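PDB 3V0H: voltage-sensor containing phosphatase from Ciona intestinalis, which probably dephosphorylates phosphoinositides of the membrane under the control of a voltage sensor, and here comprises a PTEN-like phosphatase domain followed by a C2 domain. Local coordinates for residues Gln13-Tyr18 with Ser159-Phe164; His33-Ser38 with Val121-Ser126; Gly128-Thr133 with Val169-Glu174. The protein carries 1 engineered substitution. All blocks are in the same frame, centred on the assembly; numbering follows the deposited sequence.

Contact 1: Gln13-Tyr18 with Ser159-Phe164; sequences QNKRRY and SRRTDF
Arg16 reaches back to the C-terminal end of helix 150-161, where its NE donates to Arg160 O at 2.8 Å, with the acceptor close to the guanidinium plane. From the same group, NH2 makes a weak bond of 3.4 Å to Ser159 O at the guanidinium edge. With CG anti to the backbone N (chi1 -171°) and chi2 extended, the chain of Arg16 runs along the helix end, and a bend at chi3 sets NE at Arg160 O. Two backbone bonds join the segments: Arg16 N donates to Arg161 O (2.9 Å) from above the carbonyl plane, and Asp163 N to Asn14 O (2.8 Å), nearly in line with the carbonyl. They make a single beta bridge between Lys15 and Thr162. Arg161 O also receives a CA-H contact from Lys15. One water links Arg17 N to Asp163 OD1.

Arg160 NH1 lies over one face of the Arg16 guanidinium, toward its rim and 3.6 Å from Arg16 NE, the two planes 15° apart; CA of Asp163 lies over the opposite face, also toward the rim. Arg160 NH2 is held by Tyr29 O. Lys15 lays its CD over one face of the Arg161 guanidinium, 3.5 Å from NH2, while its own NZ goes on to Gln171 OE1 and Gly128 O; Arg161 NH1 forms a salt bridge with Asp26, and NE a hydrogen bond to Gly129 O.

The basic run at residues 15-17 probably belongs to the phosphoinositide-binding linker of voltage-sensing phosphatases. Carbonyls of the last helical turn, with the Asp163 carboxylate nearby, probably ease the closeness of Arg16 and Arg160.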
loop_
_atom_site.group_PDB
_atom_site.type_symbol
_atom_site.label_atom_id
_atom_site.label_comp_id
_atom_site.label_asym_id
_atom_site.label_seq_id
_atom_site.Cartn_x
_atom_site.Cartn_y
_atom_site.Cartn_z
ATOM N N GLN A 13 -15.804 7.787 -13.141
ATOM C CA GLN A 13 -16.231 7.755 -11.718
ATOM C C GLN A 13 -17.376 6.753 -11.523
ATOM O O GLN A 13 -18.551 7.119 -11.555
ATOM C CB GLN A 13 -16.645 9.157 -11.258
ATOM C CG GLN A 13 -16.004 9.634 -9.950
ATOM C CD GLN A 13 -16.442 8.844 -8.719
ATOM O OE1 GLN A 13 -16.361 7.612 -8.690
ATOM N NE2 GLN A 13 -16.884 9.558 -7.685
ATOM N N ASN A 14 -17.009 5.485 -11.338
ATOM C CA ASN A 14 -17.969 4.396 -11.131
ATOM C C ASN A 14 -17.837 3.742 -9.747
ATOM O O ASN A 14 -18.156 2.563 -9.566
ATOM C CB ASN A 14 -17.841 3.339 -12.239
ATOM C CG ASN A 14 -16.500 2.619 -12.220
ATOM O OD1 ASN A 14 -16.443 1.395 -12.339
ATOM N ND2 ASN A 14 -15.417 3.374 -12.079
ATOM N N LYS A 15 -17.356 4.513 -8.777
ATOM C CA LYS A 15 -17.349 4.074 -7.381
ATOM C C LYS A 15 -18.796 3.999 -6.904
ATOM O O LYS A 15 -19.613 4.836 -7.286
ATOM C CB LYS A 15 -16.554 5.050 -6.514
ATOM C CG LYS A 15 -15.070 5.122 -6.838
ATOM C CD LYS A 15 -14.376 6.120 -5.925
ATOM C CE LYS A 15 -13.033 6.562 -6.481
ATOM N NZ LYS A 15 -11.980 5.535 -6.287
ATOM N N ARG A 16 -19.118 2.988 -6.095
ATOM C CA ARG A 16 -20.490 2.789 -5.614
ATOM C C ARG A 16 -20.910 3.899 -4.651
ATOM O O ARG A 16 -20.360 4.036 -3.552
ATOM C CB ARG A 16 -20.661 1.419 -4.955
ATOM C CG ARG A 16 -22.114 1.066 -4.622
ATOM C CD ARG A 16 -22.245 -0.347 -4.034
ATOM N NE ARG A 16 -21.625 -1.360 -4.892
ATOM C CZ ARG A 16 -22.216 -1.935 -5.936
ATOM N NH1 ARG A 16 -23.462 -1.614 -6.275
ATOM N NH2 ARG A 16 -21.558 -2.841 -6.647
ATOM N N ARG A 17 -21.896 4.683 -5.074
ATOM C CA ARG A 17 -22.325 5.856 -4.317
ATOM C C ARG A 17 -23.522 5.538 -3.426
ATOM O O ARG A 17 -24.215 4.533 -3.629
ATOM C CB ARG A 17 -22.656 7.017 -5.266
ATOM C CG ARG A 17 -21.484 7.484 -6.126
ATOM C CD ARG A 17 -21.834 8.724 -6.956
ATOM N NE ARG A 17 -22.165 9.864 -6.100
ATOM C CZ ARG A 17 -21.284 10.742 -5.622
ATOM N NH1 ARG A 17 -19.996 10.639 -5.916
ATOM N NH2 ARG A 17 -21.696 11.730 -4.847
ATOM N N TYR A 18 -23.742 6.385 -2.428
ATOM C CA TYR A 18 -24.912 6.291 -1.574
ATOM C C TYR A 18 -25.857 7.407 -1.990
ATOM O O TYR A 18 -25.530 8.588 -1.842
ATOM C CB TYR A 18 -24.520 6.438 -0.097
ATOM C CG TYR A 18 -25.668 6.255 0.875
ATOM C CD1 TYR A 18 -25.916 5.016 1.463
ATOM C CD2 TYR A 18 -26.504 7.325 1.209
ATOM C CE1 TYR A 18 -26.972 4.844 2.359
ATOM C CE2 TYR A 18 -27.564 7.162 2.096
ATOM C CZ TYR A 18 -27.789 5.918 2.668
ATOM O OH TYR A 18 -28.832 5.757 3.548
ATOM N N SER A 159 -15.316 -5.558 -5.363
ATOM C CA SER A 159 -16.684 -5.765 -5.847
ATOM C C SER A 159 -17.707 -4.839 -5.175
ATOM O O SER A 159 -18.717 -4.467 -5.783
ATOM C CB SER A 159 -17.093 -7.233 -5.687
ATOM O OG SER A 159 -17.209 -7.587 -4.324
ATOM N N ARG A 160 -17.452 -4.481 -3.922
ATOM C CA ARG A 160 -18.306 -3.538 -3.206
ATOM C C ARG A 160 -18.051 -2.092 -3.637
ATOM O O ARG A 160 -18.990 -1.331 -3.883
ATOM C CB ARG A 160 -18.133 -3.687 -1.691
ATOM C CG ARG A 160 -18.756 -4.964 -1.096
ATOM C CD ARG A 160 -20.244 -5.100 -1.425
ATOM N NE ARG A 160 -21.024 -4.013 -0.841
ATOM C CZ ARG A 160 -22.107 -3.473 -1.394
ATOM N NH1 ARG A 160 -22.560 -3.912 -2.567
ATOM N NH2 ARG A 160 -22.732 -2.487 -0.773
ATOM N N ARG A 161 -16.779 -1.720 -3.740
ATOM C CA ARG A 161 -16.422 -0.340 -4.041
ATOM C C ARG A 161 -16.651 0.027 -5.517
ATOM O O ARG A 161 -16.888 1.194 -5.835
ATOM C CB ARG A 161 -14.984 -0.056 -3.598
ATOM C CG ARG A 161 -14.614 1.413 -3.557
ATOM C CD ARG A 161 -15.188 2.133 -2.336
ATOM N NE ARG A 161 -14.664 3.494 -2.282
ATOM C CZ ARG A 161 -15.371 4.608 -2.470
ATOM N NH1 ARG A 161 -16.680 4.567 -2.693
ATOM N NH2 ARG A 161 -14.756 5.782 -2.416
ATOM N N THR A 162 -16.607 -0.969 -6.404
ATOM C CA THR A 162 -16.864 -0.757 -7.829
ATOM C C THR A 162 -18.350 -0.977 -8.148
ATOM O O THR A 162 -18.931 -1.999 -7.770
ATOM C CB THR A 162 -16.016 -1.707 -8.725
ATOM O OG1 THR A 162 -14.652 -1.740 -8.274
ATOM C CG2 THR A 162 -16.050 -1.265 -10.181
ATOM N N ASP A 163 -18.965 -0.009 -8.825
ATOM C CA ASP A 163 -20.300 -0.201 -9.397
ATOM C C ASP A 163 -20.142 -0.499 -10.884
ATOM O O ASP A 163 -19.995 0.414 -11.701
ATOM C CB ASP A 163 -21.195 1.031 -9.179
ATOM C CG ASP A 163 -22.677 0.749 -9.457
ATOM O OD1 ASP A 163 -23.522 1.539 -8.983
ATOM O OD2 ASP A 163 -23.003 -0.251 -10.140
ATOM N N PHE A 164 -20.172 -1.783 -11.227
ATOM C CA PHE A 164 -19.995 -2.211 -12.622
ATOM C C PHE A 164 -21.160 -1.864 -13.554
ATOM O O PHE A 164 -21.004 -1.885 -14.782
ATOM C CB PHE A 164 -19.635 -3.700 -12.693
ATOM C CG PHE A 164 -18.222 -3.998 -12.274
ATOM C CD1 PHE A 164 -17.149 -3.645 -13.094
ATOM C CD2 PHE A 164 -17.957 -4.625 -11.060
ATOM C CE1 PHE A 164 -15.837 -3.917 -12.714
ATOM C CE2 PHE A 164 -16.645 -4.906 -10.673
ATOM C CZ PHE A 164 -15.583 -4.552 -11.505
HETATM O O HOH W 1 -21.138 -3.795 -9.596
HETATM O O HOH W 2 -23.084 4.134 -7.787
#

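Contact 2: His33-Ser38 with Val121-Ser126. Engineered in segment 121-126: Ser126 (natural residue Cys). With I3P (D-myo-inositol-1,4,5-triphosphate), chain C.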
loop_
_atom_site.group_PDB
_atom_site.type_symbol
_atom_site.label_atom_id
_atom_site.label_comp_id
_atom_site.label_asym_id
_atom_site.label_seq_id
_atom_site.Cartn_x
_atom_site.Cartn_y
_atom_site.Cartn_z
ATOM N N HIS A 33 -21.728 -2.805 8.551
ATOM C CA HIS A 33 -21.066 -2.062 9.626
ATOM C C HIS A 33 -19.682 -1.533 9.248
ATOM O O HIS A 33 -18.989 -0.975 10.092
ATOM C CB HIS A 33 -21.004 -2.908 10.913
ATOM C CG HIS A 33 -22.350 -3.359 11.398
ATOM N ND1 HIS A 33 -23.024 -4.422 10.834
ATOM C CD2 HIS A 33 -23.155 -2.881 12.375
ATOM C CE1 HIS A 33 -24.184 -4.581 11.446
ATOM N NE2 HIS A 33 -24.288 -3.661 12.389
ATOM N N VAL A 34 -19.304 -1.690 7.978
ATOM C CA VAL A 34 -17.986 -1.266 7.492
ATOM C C VAL A 34 -18.135 -0.410 6.242
ATOM O O VAL A 34 -18.520 -0.900 5.172
ATOM C CB VAL A 34 -17.040 -2.469 7.223
ATOM C CG1 VAL A 34 -15.689 -1.995 6.641
ATOM C CG2 VAL A 34 -16.813 -3.258 8.501
ATOM N N ILE A 35 -17.824 0.874 6.397
ATOM C CA ILE A 35 -17.991 1.858 5.340
ATOM C C ILE A 35 -16.645 2.247 4.725
ATOM O O ILE A 35 -15.653 2.418 5.439
ATOM C CB ILE A 35 -18.748 3.101 5.878
ATOM C CG1 ILE A 35 -20.210 2.744 6.149
ATOM C CG2 ILE A 35 -18.670 4.288 4.906
ATOM C CD1 ILE A 35 -20.902 3.683 7.151
ATOM N N ALA A 36 -16.619 2.355 3.395
ATOM C CA ALA A 36 -15.464 2.888 2.675
ATOM C C ALA A 36 -15.893 4.149 1.931
ATOM O O ALA A 36 -16.934 4.164 1.280
ATOM C CB ALA A 36 -14.898 1.844 1.706
ATOM N N MET A 37 -15.111 5.221 2.057
ATOM C CA MET A 37 -15.476 6.488 1.424
ATOM C C MET A 37 -14.248 7.306 1.052
ATOM O O MET A 37 -13.138 6.988 1.467
ATOM C CB MET A 37 -16.418 7.291 2.331
ATOM C CG MET A 37 -15.791 7.784 3.619
ATOM S SD MET A 37 -17.003 8.511 4.708
ATOM C CE MET A 37 -15.931 9.055 6.057
ATOM N N SER A 38 -14.458 8.348 0.253
ATOM C CA SER A 38 -13.397 9.290 -0.083
ATOM C C SER A 38 -13.303 10.387 0.986
ATOM O O SER A 38 -14.025 10.362 1.984
ATOM C CB SER A 38 -13.628 9.890 -1.475
ATOM O OG SER A 38 -14.949 10.379 -1.593
ATOM N N VAL A 121 -20.359 1.120 13.967
ATOM C CA VAL A 121 -19.808 1.035 12.618
ATOM C C VAL A 121 -18.444 1.716 12.547
ATOM O O VAL A 121 -18.110 2.574 13.377
ATOM C CB VAL A 121 -20.754 1.626 11.528
ATOM C CG1 VAL A 121 -22.143 1.008 11.622
ATOM C CG2 VAL A 121 -20.836 3.152 11.612
ATOM N N ILE A 122 -17.659 1.300 11.561
ATOM C CA ILE A 122 -16.412 1.986 11.240
ATOM C C ILE A 122 -16.480 2.499 9.813
ATOM O O ILE A 122 -16.981 1.814 8.913
ATOM C CB ILE A 122 -15.155 1.106 11.496
ATOM C CG1 ILE A 122 -15.208 -0.207 10.705
ATOM C CG2 ILE A 122 -14.996 0.828 12.998
ATOM C CD1 ILE A 122 -13.912 -0.990 10.734
ATOM N N ALA A 123 -16.010 3.730 9.617
ATOM C CA ALA A 123 -15.936 4.307 8.286
ATOM C C ALA A 123 -14.488 4.654 7.973
ATOM O O ALA A 123 -13.891 5.534 8.605
ATOM C CB ALA A 123 -16.818 5.524 8.178
ATOM N N ILE A 124 -13.933 3.945 7.001
ATOM C CA ILE A 124 -12.525 4.077 6.647
ATOM C C ILE A 124 -12.430 4.933 5.399
ATOM O O ILE A 124 -13.087 4.650 4.397
ATOM C CB ILE A 124 -11.882 2.687 6.437
ATOM C CG1 ILE A 124 -11.913 1.907 7.767
ATOM C CG2 ILE A 124 -10.450 2.808 5.897
ATOM C CD1 ILE A 124 -11.680 0.411 7.626
ATOM N N HIS A 125 -11.646 6.005 5.469
ATOM C CA HIS A 125 -11.497 6.860 4.302
ATOM C C HIS A 125 -10.060 7.259 4.027
ATOM O O HIS A 125 -9.194 7.181 4.882
ATOM C CB HIS A 125 -12.396 8.104 4.407
ATOM C CG HIS A 125 -11.799 9.228 5.196
ATOM N ND1 HIS A 125 -10.862 10.095 4.671
ATOM C CD2 HIS A 125 -12.030 9.646 6.460
ATOM C CE1 HIS A 125 -10.524 10.982 5.592
ATOM N NE2 HIS A 125 -11.227 10.739 6.681
ATOM N N SER A 126 -9.824 7.709 2.803
ATOM C CA SER A 126 -8.527 8.207 2.431
ATOM C C SER A 126 -8.794 9.377 1.495
ATOM O O SER A 126 -9.683 10.180 1.764
ATOM C CB SER A 126 -7.727 7.098 1.773
ATOM O OG SER A 126 -8.570 6.382 0.879
HETATM C C1 I3P C . -5.902 6.539 -4.200
HETATM C C2 I3P C . -6.156 7.977 -4.663
HETATM C C3 I3P C . -5.210 8.339 -5.811
HETATM C C4 I3P C . -5.343 7.342 -6.966
HETATM C C5 I3P C . -5.036 5.925 -6.487
HETATM C C6 I3P C . -5.977 5.533 -5.347
HETATM O O1 I3P C . -6.864 6.154 -3.232
HETATM O O2 I3P C . -7.521 8.139 -5.060
HETATM O O3 I3P C . -5.455 9.681 -6.268
HETATM O O4 I3P C . -4.416 7.672 -7.987
HETATM O O5 I3P C . -5.115 5.004 -7.579
HETATM O O6 I3P C . -5.626 4.257 -4.819
HETATM P P1 I3P C . -6.511 6.211 -1.662
HETATM O O11 I3P C . -7.632 5.406 -1.038
HETATM O O12 I3P C . -5.162 5.560 -1.511
HETATM O O13 I3P C . -6.562 7.683 -1.357
HETATM P P4 I3P C . -4.897 8.458 -9.324
HETATM O O41 I3P C . -3.550 8.763 -9.928
HETATM O O42 I3P C . -5.685 9.638 -8.805
HETATM O O43 I3P C . -5.746 7.459 -10.060
HETATM P P5 I3P C . -4.188 3.688 -7.601
HETATM O O51 I3P C . -4.067 3.338 -9.058
HETATM O O52 I3P C . -2.900 4.076 -6.926
HETATM O O53 I3P C . -4.949 2.674 -6.777
#
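The paired strands 34-37 and 121-125 are neighbours in the parallel part of the phosphatase sheet, and the second of them delivers the chain to the phosphate-binding loop of a cysteine-dependent phosphatase. Parallel hydrogen bonding alternates between the two backbones: Ile122 N to His33 O, Ile35 N to Ile122 O (2.8 Å), Ile124 N to Ile35 O (2.8 Å) and Met37 N to Ile124 O (3.1 Å). CA-H groups, such as that of Ala123 toward Ile35 O, fill in beside these bonds.

On the face carrying Val34 and Ile122, CG2 of the valine and CG1 of the isoleucine lie side by side at 4.1 Å. The other face holds Ile35 against Ala123, CB to CB at 3.9 Å, and Met37 against His125, where Met37 CG sits 3.5 Å from His125 CB. Met37 places its CG between backbone N and carbonyl carbon (chi1 67°), and the extended remainder brings CE to the imidazole, 4.0 Å from CD2.

That ring is fixed at both nitrogens. His125 ND1 donates almost straight (174°) to a lone pair of Ser126 O, 3.1 Å away and in the ring plane, and NE2 bonds to Tyr78 OH. Ser126, engineered in place of the natural cysteine, has its OG bonded to Thr133 OG1 and so close to I3P O11 that the detail there is doubtful.

Helix 131-143 covers Val34, Ala36, Ile122 and Ile124 through Trp140, Thr133 and Val137, whereas Phe59 of helix 52-62 packs on Ile35, Met37 and Ala123; strand 67-73 borders strand 121-125 along its other edge.

Contact 3: Gly128-Thr133 with Val169-Glu174. With I3P (D-myo-inositol-1,4,5-triphosphate), chain C.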
loop_
_atom_site.group_PDB
_atom_site.type_symbol
_atom_site.label_atom_id
_atom_site.label_comp_id
_atom_site.label_asym_id
_atom_site.label_seq_id
_atom_site.Cartn_x
_atom_site.Cartn_y
_atom_site.Cartn_z
ATOM N N GLY A 128 -9.209 8.884 -2.102
ATOM C CA GLY A 128 -10.166 8.337 -3.069
ATOM C C GLY A 128 -10.967 7.139 -2.586
ATOM O O GLY A 128 -11.796 6.614 -3.323
ATOM N N GLY A 129 -10.721 6.699 -1.352
ATOM C CA GLY A 129 -11.373 5.501 -0.830
ATOM C C GLY A 129 -11.107 4.280 -1.698
ATOM O O GLY A 129 -12.010 3.479 -1.952
ATOM N N LYS A 130 -9.864 4.142 -2.153
ATOM C CA LYS A 130 -9.484 3.070 -3.076
ATOM C C LYS A 130 -8.292 2.288 -2.522
ATOM O O LYS A 130 -8.488 1.313 -1.789
ATOM C CB LYS A 130 -9.220 3.628 -4.490
ATOM C CG LYS A 130 -8.914 2.567 -5.560
ATOM C CD LYS A 130 -8.649 3.205 -6.934
ATOM C CE LYS A 130 -8.406 2.158 -8.026
ATOM N NZ LYS A 130 -7.140 1.371 -7.873
ATOM N N GLY A 131 -7.071 2.724 -2.835
ATOM C CA GLY A 131 -5.856 2.004 -2.450
ATOM C C GLY A 131 -5.653 1.842 -0.946
ATOM O O GLY A 131 -5.659 0.721 -0.420
ATOM N N ARG A 132 -5.474 2.959 -0.254
ATOM C CA ARG A 132 -5.212 2.919 1.185
ATOM C C ARG A 132 -6.423 2.396 1.946
ATOM O O ARG A 132 -6.286 1.540 2.826
ATOM C CB ARG A 132 -4.768 4.285 1.695
ATOM C CG ARG A 132 -3.368 4.670 1.204
ATOM C CD ARG A 132 -3.041 6.121 1.501
ATOM N NE ARG A 132 -3.776 7.039 0.627
ATOM C CZ ARG A 132 -3.676 8.367 0.673
ATOM N NH1 ARG A 132 -2.874 8.950 1.560
ATOM N NH2 ARG A 132 -4.376 9.120 -0.180
ATOM N N THR A 133 -7.603 2.899 1.588
ATOM C CA THR A 133 -8.854 2.443 2.202
ATOM C C THR A 133 -9.038 0.932 2.045
ATOM O O THR A 133 -9.327 0.233 3.021
ATOM C CB THR A 133 -10.069 3.226 1.648
ATOM O OG1 THR A 133 -10.037 4.554 2.169
ATOM C CG2 THR A 133 -11.387 2.595 2.077
ATOM N N VAL A 169 -14.198 0.392 -14.915
ATOM C CA VAL A 169 -12.927 0.699 -14.256
ATOM C C VAL A 169 -12.942 0.128 -12.834
ATOM O O VAL A 169 -13.831 0.437 -12.039
ATOM C CB VAL A 169 -12.617 2.219 -14.233
ATOM C CG1 VAL A 169 -11.248 2.476 -13.624
ATOM C CG2 VAL A 169 -12.672 2.801 -15.642
ATOM N N PHE A 170 -11.965 -0.725 -12.541
ATOM C CA PHE A 170 -11.835 -1.344 -11.229
ATOM C C PHE A 170 -11.508 -0.289 -10.171
ATOM O O PHE A 170 -10.651 0.569 -10.399
ATOM C CB PHE A 170 -10.745 -2.411 -11.283
ATOM C CG PHE A 170 -10.626 -3.224 -10.029
ATOM C CD1 PHE A 170 -11.697 -3.989 -9.569
ATOM C CD2 PHE A 170 -9.434 -3.246 -9.319
ATOM C CE1 PHE A 170 -11.581 -4.761 -8.411
ATOM C CE2 PHE A 170 -9.310 -4.008 -8.162
ATOM C CZ PHE A 170 -10.380 -4.767 -7.706
ATOM N N GLN A 171 -12.209 -0.346 -9.037
ATOM C CA GLN A 171 -12.061 0.638 -7.955
ATOM C C GLN A 171 -11.612 -0.012 -6.641
ATOM O O GLN A 171 -11.811 0.542 -5.548
ATOM C CB GLN A 171 -13.361 1.438 -7.744
ATOM C CG GLN A 171 -13.830 2.255 -8.969
ATOM C CD GLN A 171 -12.837 3.328 -9.399
ATOM O OE1 GLN A 171 -11.868 3.625 -8.698
ATOM N NE2 GLN A 171 -13.082 3.925 -10.560
ATOM N N GLY A 172 -11.006 -1.189 -6.763
ATOM C CA GLY A 172 -10.390 -1.858 -5.629
ATOM C C GLY A 172 -8.901 -1.583 -5.579
ATOM O O GLY A 172 -8.395 -0.667 -6.228
ATOM N N VAL A 173 -8.194 -2.390 -4.801
ATOM C CA VAL A 173 -6.764 -2.198 -4.595
ATOM C C VAL A 173 -5.982 -2.761 -5.765
ATOM O O VAL A 173 -6.236 -3.876 -6.224
ATOM C CB VAL A 173 -6.294 -2.872 -3.299
ATOM C CG1 VAL A 173 -4.806 -2.628 -3.068
ATOM C CG2 VAL A 173 -7.105 -2.358 -2.127
ATOM N N GLU A 174 -5.018 -1.985 -6.240
ATOM C CA GLU A 174 -4.216 -2.413 -7.370
ATOM C C GLU A 174 -2.701 -2.347 -7.174
ATOM O O GLU A 174 -1.982 -3.196 -7.701
ATOM C CB GLU A 174 -4.626 -1.635 -8.616
ATOM C CG GLU A 174 -5.975 -2.039 -9.171
ATOM C CD GLU A 174 -6.366 -1.202 -10.371
ATOM O OE1 GLU A 174 -6.611 0.009 -10.209
ATOM O OE2 GLU A 174 -6.421 -1.766 -11.477
HETATM C C1 I3P C . -5.902 6.539 -4.200
HETATM C C2 I3P C . -6.156 7.977 -4.663
HETATM C C3 I3P C . -5.210 8.339 -5.811
HETATM C C4 I3P C . -5.343 7.342 -6.966
HETATM C C5 I3P C . -5.036 5.925 -6.487
HETATM C C6 I3P C . -5.977 5.533 -5.347
HETATM O O1 I3P C . -6.864 6.154 -3.232
HETATM O O2 I3P C . -7.521 8.139 -5.060
HETATM O O3 I3P C . -5.455 9.681 -6.268
HETATM O O4 I3P C . -4.416 7.672 -7.987
HETATM O O5 I3P C . -5.115 5.004 -7.579
HETATM O O6 I3P C . -5.626 4.257 -4.819
HETATM P P1 I3P C . -6.511 6.211 -1.662
HETATM O O11 I3P C . -7.632 5.406 -1.038
HETATM O O12 I3P C . -5.162 5.560 -1.511
HETATM O O13 I3P C . -6.562 7.683 -1.357
HETATM P P4 I3P C . -4.897 8.458 -9.324
HETATM O O41 I3P C . -3.550 8.763 -9.928
HETATM O O42 I3P C . -5.685 9.638 -8.805
HETATM O O43 I3P C . -5.746 7.459 -10.060
HETATM P P5 I3P C . -4.188 3.688 -7.601
HETATM O O51 I3P C . -4.067 3.338 -9.058
HETATM O O52 I3P C . -2.900 4.076 -6.926
HETATM O O53 I3P C . -4.949 2.674 -6.777
#
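A buried, ligand-bridged contact at the active site joins the phosphate-binding loop leading into helix 131-143 to the loop between helices 150-161 and 176-191. Lys130 carries it. Its chain is fully extended through chi3 and bends only at chi4 (-67°), so that NZ ends between three oxygens: Gly172 O at 2.9 Å, nearly straight out from the carbonyl; Glu174 OE1 at 2.8 Å, a salt bridge using the anti lone pair of the carboxylate; and O53 of the I3P 5-phosphate at 2.8 Å. Carbonyl, carboxylate and phosphate together fix the position of NZ, which is thus shared by protein and ligand.

Along the way the lysine methylenes lie against the other loop. CG touches Gln171 O at 3.5 Å, while CD meets Gln171 OE1, an atom also bonded to Lys15 NZ. Val173 adds an apolar contact, CG2 3.8 Å from Gly131 O, backed by Leu154 and Phe157 of helix 150-161. Within the second loop, Gly172 N lies above the centre of the Phe170 ring.

The first loop wraps the 1-phosphate with N-H groups. Gly128 N reaches O13, Lys130 N reaches O11 (2.8 Å) and Arg132 N reaches O12, while the Arg132 guanidinium lies edge-on, NE donating to O12 and NH2 to O13 (2.9 Å). NH1 of the same arginine is paired with Glu75. Such a cradle of backbone amides ending in an arginine at a helix start is the P-loop of cysteine-dependent phosphatases, here flanked by what is probably the gating loop of voltage-sensing phosphatases, the counterpart of the TI loop of PTEN.

In the fold
All three contacts gather round the P-loop. Contact 2 supplies the strand that enters it and contact 3 the helix that leaves it; Ser126 OG and Thr133 OG1 lie 2.7 Å apart, and both contacts touch the same I3P. Contact 1, centred about 10 Å from the centre of contact 3, adjoins both of its loops: Arg161 NE reaches Gly129 O of the P-loop at 2.7 Å, and Thr162 OG1 meets Gln171 N of 169-174 at 2.9 Å. The side chain of Lys15 is about 5 Å from a bound I3P at the nearest atoms. The centres of contacts 1 and 2 are about 14 Å apart, yet Arg161 also packs against Met37 and Ser38 at the end of strand 34-37.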